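PDB 3NPG: heavy-metal chelation domain-containing protein from Pyrococcus horikoshii, which is of unknown function but may take part in heavy-metal chelation and has a Rossmann-like domain. Local coordinates for residues 28-34 and 46-52; 192-198 and 212-218. One frame throughout, in Å; residues are numbered along the deposited sequence.

Interaction 1. Residues 28-34 and 46-52; sequences FGLPYTW and GVAMTLP. With ACT (acetate ion), chain E.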
loop_
_atom_site.group_PDB
_atom_site.type_symbol
_atom_site.label_atom_id
_atom_site.label_comp_id
_atom_site.label_asym_id
_atom_site.label_seq_id
_atom_site.Cartn_x
_atom_site.Cartn_y
_atom_site.Cartn_z
ATOM N N PHE A 28 8.552 20.515 -3.275
ATOM C CA PHE A 28 8.304 19.081 -3.368
ATOM C C PHE A 28 6.872 18.833 -2.867
ATOM O O PHE A 28 6.657 18.636 -1.672
ATOM C CB PHE A 28 9.338 18.291 -2.527
ATOM C CG PHE A 28 9.154 16.787 -2.561
ATOM C CD1 PHE A 28 9.522 16.050 -3.679
ATOM C CD2 PHE A 28 8.661 16.105 -1.457
ATOM C CE1 PHE A 28 9.349 14.667 -3.711
ATOM C CE2 PHE A 28 8.492 14.725 -1.488
ATOM C CZ PHE A 28 8.839 14.013 -2.613
ATOM N N GLY A 29 5.902 19.025 -3.753
ATOM C CA GLY A 29 4.495 18.968 -3.384
ATOM C C GLY A 29 3.657 18.024 -4.210
ATOM O O GLY A 29 4.168 17.355 -5.106
ATOM N N LEU A 30 2.341 17.963 -3.899
ATOM C CA LEU A 30 1.394 17.087 -4.581
ATOM C C LEU A 30 0.356 17.903 -5.386
ATOM O O LEU A 30 -0.083 18.962 -4.930
ATOM C CB LEU A 30 0.678 16.176 -3.567
ATOM C CG LEU A 30 1.527 15.069 -2.931
ATOM C CD1 LEU A 30 0.827 14.480 -1.737
ATOM C CD2 LEU A 30 1.855 13.976 -3.938
ATOM N N PRO A 31 -0.062 17.422 -6.587
ATOM C CA PRO A 31 0.345 16.161 -7.246
ATOM C C PRO A 31 1.730 16.230 -7.892
ATOM O O PRO A 31 2.336 15.189 -8.166
ATOM C CB PRO A 31 -0.763 15.952 -8.285
ATOM C CG PRO A 31 -1.192 17.343 -8.651
ATOM C CD PRO A 31 -1.075 18.149 -7.382
ATOM N N TYR A 32 2.240 17.452 -8.125
ATOM C CA TYR A 32 3.502 17.638 -8.824
ATOM C C TYR A 32 4.506 18.444 -8.048
ATOM O O TYR A 32 4.147 19.417 -7.372
ATOM C CB TYR A 32 3.263 18.280 -10.200
ATOM C CG TYR A 32 2.726 17.310 -11.221
ATOM C CD1 TYR A 32 1.366 17.038 -11.305
ATOM C CD2 TYR A 32 3.581 16.632 -12.085
ATOM C CE1 TYR A 32 0.872 16.092 -12.199
ATOM C CE2 TYR A 32 3.096 15.703 -13.000
ATOM C CZ TYR A 32 1.740 15.433 -13.052
ATOM O OH TYR A 32 1.255 14.511 -13.944
ATOM N N THR A 33 5.787 18.054 -8.163
ATOM C CA THR A 33 6.918 18.829 -7.681
ATOM C C THR A 33 7.255 19.810 -8.787
ATOM O O THR A 33 7.230 19.435 -9.962
ATOM C CB THR A 33 8.110 17.898 -7.375
ATOM O OG1 THR A 33 7.766 17.038 -6.290
ATOM C CG2 THR A 33 9.384 18.659 -7.049
ATOM N N TRP A 34 7.471 21.078 -8.442
ATOM C CA TRP A 34 7.745 22.085 -9.457
ATOM C C TRP A 34 8.979 22.906 -9.163
ATOM O O TRP A 34 9.355 23.071 -8.004
ATOM C CB TRP A 34 6.524 22.989 -9.683
ATOM C CG TRP A 34 6.030 23.668 -8.447
ATOM C CD1 TRP A 34 5.044 23.236 -7.612
ATOM C CD2 TRP A 34 6.474 24.925 -7.929
ATOM N NE1 TRP A 34 4.847 24.146 -6.601
ATOM C CE2 TRP A 34 5.704 25.201 -6.778
ATOM C CE3 TRP A 34 7.456 25.852 -8.326
ATOM C CZ2 TRP A 34 5.894 26.354 -6.012
ATOM C CZ3 TRP A 34 7.641 26.991 -7.564
ATOM C CH2 TRP A 34 6.871 27.230 -6.418
ATOM N N GLY A 46 8.964 24.093 -14.642
ATOM C CA GLY A 46 9.154 22.669 -14.860
ATOM C C GLY A 46 8.528 21.852 -13.755
ATOM O O GLY A 46 8.578 22.250 -12.583
ATOM N N VAL A 47 7.892 20.721 -14.115
ATOM C CA VAL A 47 7.230 19.862 -13.132
ATOM C C VAL A 47 7.696 18.420 -13.229
ATOM O O VAL A 47 8.155 17.988 -14.282
ATOM C CB VAL A 47 5.674 19.971 -13.185
ATOM C CG1 VAL A 47 5.202 21.362 -12.775
ATOM C CG2 VAL A 47 5.137 19.597 -14.562
ATOM N N ALA A 48 7.599 17.681 -12.115
ATOM C CA ALA A 48 7.910 16.253 -12.067
ATOM C C ALA A 48 6.985 15.591 -11.073
ATOM O O ALA A 48 6.884 16.050 -9.931
ATOM C CB ALA A 48 9.359 16.040 -11.661
HETATM N N MSE A 49 6.235 14.562 -11.520
HETATM C CA MSE A 49 5.248 13.885 -10.673
HETATM C C MSE A 49 5.839 13.359 -9.371
HETATM O O MSE A 49 6.828 12.623 -9.386
HETATM C CB MSE A 49 4.542 12.763 -11.437
HETATM C CG MSE A 49 3.424 12.117 -10.646
HETATM SE SE MSE A 49 2.621 10.655 -11.577
HETATM C CE MSE A 49 1.124 11.596 -12.349
ATOM N N THR A 50 5.216 13.722 -8.246
ATOM C CA THR A 50 5.615 13.243 -6.932
ATOM C C THR A 50 5.026 11.867 -6.714
ATOM O O THR A 50 3.835 11.657 -6.965
ATOM C CB THR A 50 5.176 14.242 -5.844
ATOM O OG1 THR A 50 5.679 15.536 -6.173
ATOM C CG2 THR A 50 5.656 13.847 -4.467
ATOM N N LEU A 51 5.869 10.908 -6.320
ATOM C CA LEU A 51 5.437 9.539 -6.068
ATOM C C LEU A 51 5.586 9.231 -4.572
ATOM O O LEU A 51 6.647 8.764 -4.134
ATOM C CB LEU A 51 6.261 8.546 -6.922
ATOM C CG LEU A 51 6.293 8.823 -8.433
ATOM C CD1 LEU A 51 7.386 8.040 -9.095
ATOM C CD2 LEU A 51 4.952 8.516 -9.081
ATOM N N PRO A 52 4.565 9.602 -3.745
ATOM C CA PRO A 52 4.699 9.420 -2.286
ATOM C C PRO A 52 4.885 7.973 -1.858
ATOM O O PRO A 52 5.543 7.718 -0.851
ATOM C CB PRO A 52 3.406 10.015 -1.731
ATOM C CG PRO A 52 2.447 10.002 -2.884
ATOM C CD PRO A 52 3.269 10.226 -4.096
HETATM C C ACT E . 3.455 12.263 -15.408
HETATM O O ACT E . 4.540 11.818 -15.613
HETATM O OXT ACT E . 3.370 13.272 -14.798
HETATM C CH3 ACT E . 2.208 11.532 -15.902
#
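The hydroxyl T50 OG1 is held twice. It donates to G29 O at 2.6 Å and accepts from T33 OG1, also at 2.6 Å. Through these bonds the residue just past strand 43-49 reaches both the turn before strand 32-38 and that strand itself, at the open end of the antiparallel beta hairpin that the two strands form. A cis peptide bond precedes P31 in that turn. T50 N bonds to P31 O. Further along, T33 and A48 form a hydrogen-bonded antiparallel pair, with T33 N to A48 O and A48 N to T33 O. With T50 OG1 beside its backbone N (chi1 -54°), CG2 stands anti to that N and turns to the F28 ring. That methyl sits off-centre against the ring, 4.1 Å from its centroid, in a CH-pi contact. L30 CD2 meets the same methyl and reaches P52 CD. The Y32 ring crosses selenomethionine M49 obliquely, with CE2 3.6 Å from M49 CB, and its CD2 also touches V47 CB. W34 CB rests on V47 CG1. Helix 79-96 covers the side of T33 and A48, and L30 and P31 pack on Y58 of the second subunit. An acetate, probably from the crystallisation liquor, lies at the edge of the Y32 ring, in its plane. Y32 OH donates to acetate OXT at 2.6 Å.

Interaction 2. Residues 192-198 and 212-218; sequences LIVITGP and VTHLASM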
loop_
_atom_site.group_PDB
_atom_site.type_symbol
_atom_site.label_atom_id
_atom_site.label_comp_id
_atom_site.label_asym_id
_atom_site.label_seq_id
_atom_site.Cartn_x
_atom_site.Cartn_y
_atom_site.Cartn_z
ATOM N N LEU A 192 7.520 2.178 -31.782
ATOM C CA LEU A 192 6.923 3.416 -31.307
ATOM C C LEU A 192 6.947 3.454 -29.765
ATOM O O LEU A 192 6.273 2.650 -29.125
ATOM C CB LEU A 192 5.470 3.511 -31.833
ATOM C CG LEU A 192 4.685 4.778 -31.486
ATOM C CD1 LEU A 192 5.256 5.993 -32.199
ATOM C CD2 LEU A 192 3.251 4.622 -31.859
ATOM N N ILE A 193 7.784 4.343 -29.176
ATOM C CA ILE A 193 7.890 4.501 -27.718
ATOM C C ILE A 193 7.565 5.938 -27.330
ATOM O O ILE A 193 8.322 6.858 -27.659
ATOM C CB ILE A 193 9.284 4.041 -27.182
ATOM C CG1 ILE A 193 9.568 2.566 -27.575
ATOM C CG2 ILE A 193 9.381 4.245 -25.656
ATOM C CD1 ILE A 193 10.940 2.120 -27.341
ATOM N N VAL A 194 6.408 6.139 -26.674
ATOM C CA VAL A 194 5.936 7.471 -26.285
ATOM C C VAL A 194 6.035 7.667 -24.770
ATOM O O VAL A 194 5.454 6.890 -24.007
ATOM C CB VAL A 194 4.487 7.733 -26.794
ATOM C CG1 VAL A 194 4.077 9.179 -26.557
ATOM C CG2 VAL A 194 4.348 7.367 -28.266
ATOM N N ILE A 195 6.757 8.709 -24.336
ATOM C CA ILE A 195 6.851 9.071 -22.917
ATOM C C ILE A 195 5.862 10.215 -22.658
ATOM O O ILE A 195 6.075 11.333 -23.131
ATOM C CB ILE A 195 8.321 9.438 -22.521
ATOM C CG1 ILE A 195 9.335 8.333 -22.965
ATOM C CG2 ILE A 195 8.442 9.747 -21.029
ATOM C CD1 ILE A 195 9.029 6.875 -22.451
ATOM N N THR A 196 4.711 9.893 -22.041
ATOM C CA THR A 196 3.611 10.845 -21.892
ATOM C C THR A 196 3.421 11.360 -20.468
ATOM O O THR A 196 3.519 10.594 -19.508
ATOM C CB THR A 196 2.311 10.271 -22.491
ATOM O OG1 THR A 196 1.304 11.285 -22.482
ATOM C CG2 THR A 196 1.814 9.035 -21.747
ATOM N N GLY A 197 3.075 12.643 -20.358
ATOM C CA GLY A 197 2.794 13.281 -19.078
ATOM C C GLY A 197 3.574 14.557 -18.839
ATOM O O GLY A 197 4.610 14.789 -19.470
ATOM N N PRO A 198 3.136 15.384 -17.854
ATOM C CA PRO A 198 3.870 16.640 -17.559
ATOM C C PRO A 198 5.343 16.442 -17.154
ATOM O O PRO A 198 6.132 17.368 -17.295
ATOM C CB PRO A 198 3.052 17.273 -16.423
ATOM C CG PRO A 198 1.700 16.676 -16.544
ATOM C CD PRO A 198 1.909 15.272 -17.042
ATOM N N VAL A 212 13.391 5.924 -27.443
ATOM C CA VAL A 212 12.241 6.847 -27.335
ATOM C C VAL A 212 12.012 7.538 -28.679
ATOM O O VAL A 212 12.954 8.102 -29.251
ATOM C CB VAL A 212 12.436 7.893 -26.187
ATOM C CG1 VAL A 212 11.249 8.853 -26.108
ATOM C CG2 VAL A 212 12.663 7.204 -24.845
ATOM N N THR A 213 10.778 7.470 -29.200
ATOM C CA THR A 213 10.460 8.052 -30.512
ATOM C C THR A 213 9.745 9.396 -30.392
ATOM O O THR A 213 9.976 10.288 -31.209
ATOM C CB THR A 213 9.667 7.055 -31.357
ATOM O OG1 THR A 213 8.473 6.698 -30.651
ATOM C CG2 THR A 213 10.484 5.797 -31.700
ATOM N N HIS A 214 8.864 9.537 -29.388
ATOM C CA HIS A 214 8.082 10.757 -29.190
ATOM C C HIS A 214 8.054 11.177 -27.728
ATOM O O HIS A 214 8.250 10.348 -26.837
ATOM C CB HIS A 214 6.635 10.558 -29.697
ATOM C CG HIS A 214 6.534 10.285 -31.163
ATOM N ND1 HIS A 214 6.765 9.024 -31.679
ATOM C CD2 HIS A 214 6.168 11.107 -32.172
ATOM C CE1 HIS A 214 6.584 9.132 -32.985
ATOM N NE2 HIS A 214 6.212 10.362 -33.326
ATOM N N LEU A 215 7.756 12.459 -27.484
ATOM C CA LEU A 215 7.541 13.008 -26.155
ATOM C C LEU A 215 6.196 13.708 -26.133
ATOM O O LEU A 215 5.987 14.658 -26.890
ATOM C CB LEU A 215 8.664 14.003 -25.777
ATOM C CG LEU A 215 9.929 13.390 -25.164
ATOM C CD1 LEU A 215 11.045 14.409 -25.100
ATOM C CD2 LEU A 215 9.651 12.817 -23.772
ATOM N N ALA A 216 5.249 13.187 -25.339
ATOM C CA ALA A 216 3.927 13.797 -25.205
ATOM C C ALA A 216 3.808 14.493 -23.860
ATOM O O ALA A 216 3.691 13.833 -22.826
ATOM C CB ALA A 216 2.847 12.748 -25.351
ATOM N N SER A 217 3.919 15.821 -23.860
ATOM C CA SER A 217 3.889 16.597 -22.632
ATOM C C SER A 217 3.081 17.885 -22.816
ATOM O O SER A 217 2.277 17.978 -23.753
ATOM C CB SER A 217 5.307 16.917 -22.178
ATOM O OG SER A 217 5.320 17.367 -20.836
HETATM N N MSE A 218 3.268 18.870 -21.907
HETATM C CA MSE A 218 2.551 20.145 -21.968
HETATM C C MSE A 218 3.421 21.313 -21.499
HETATM O O MSE A 218 4.236 21.156 -20.586
HETATM C CB MSE A 218 1.251 20.079 -21.152
HETATM C CG MSE A 218 1.476 19.828 -19.658
HETATM SE SE MSE A 218 -0.144 19.331 -18.749
HETATM C CE MSE A 218 -0.479 17.572 -19.628
#
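I193 O takes two N-H groups of the facing segment, T213 N at 3.0 Å and H214 N at 3.2 Å. The first donor lies in the carbonyl plane, on a lone pair; the second is tilted 28° from that plane. I193 N in turn donates to T213 OG1. The T213 torsion (chi1 58°) sets this hydroxyl between its own backbone N and carbonyl carbon, where it also shares a hydrogen bond with H214 ND1. L192 CD1 approaches the imidazole obliquely, 3.4 Å from H214 ND1. Beyond this end the strands run parallel. A weak bond joins I195 N to H214 O, then A216 N bonds to I195 O and G197 N to A216 O at 2.8 Å. Strands 192-196 and 214-220 are neighbours in the mixed sheet of the Rossmann-like domain. V194, T196, H214 and A216 occupy one face, where V194 CG1 meets A216 CB and helix 107-112 packs. I195 and L215 occupy the other; I195 CB touches L215 CD2, while the I195 and V212 side chains cross at about a right angle, CG1 touching CG1. Helix 180-186 covers I195 and V212. At the far end S217 OG donates to G197 O at 3.0 Å, from above the carbonyl plane. At the backbone angles of G197 a side chain would press on the preceding carbonyl O, so glycine fits there. P198 CG lies beside the bent end of selenomethionine M218, 3.9 Å from M218 CE, and Q201 NE2 bonds to M218 O.

Overall arrangement
Interaction 1 belongs to the small antiparallel sheet and interaction 2 to the larger mixed one. Their centres are about 18 Å apart, yet they meet at P198, at the end of segment 192-198. Y32 OH is 3.3 Å from P198 CD, and V47 CG2 is 3.6 Å from P198 CB. The acetate lies at this junction. The nearest atoms of the P198 side chain and the acetate are about 3 Å apart. T199 OG1 is hydrogen-bonded to the acetate. T199 OG1 also accepts a hydrogen bond from M49 N, and Q201 bonds to both V47 N and M218 O, so residues just after P198 tie the two sheets together. The acetate may mark a pocket between them.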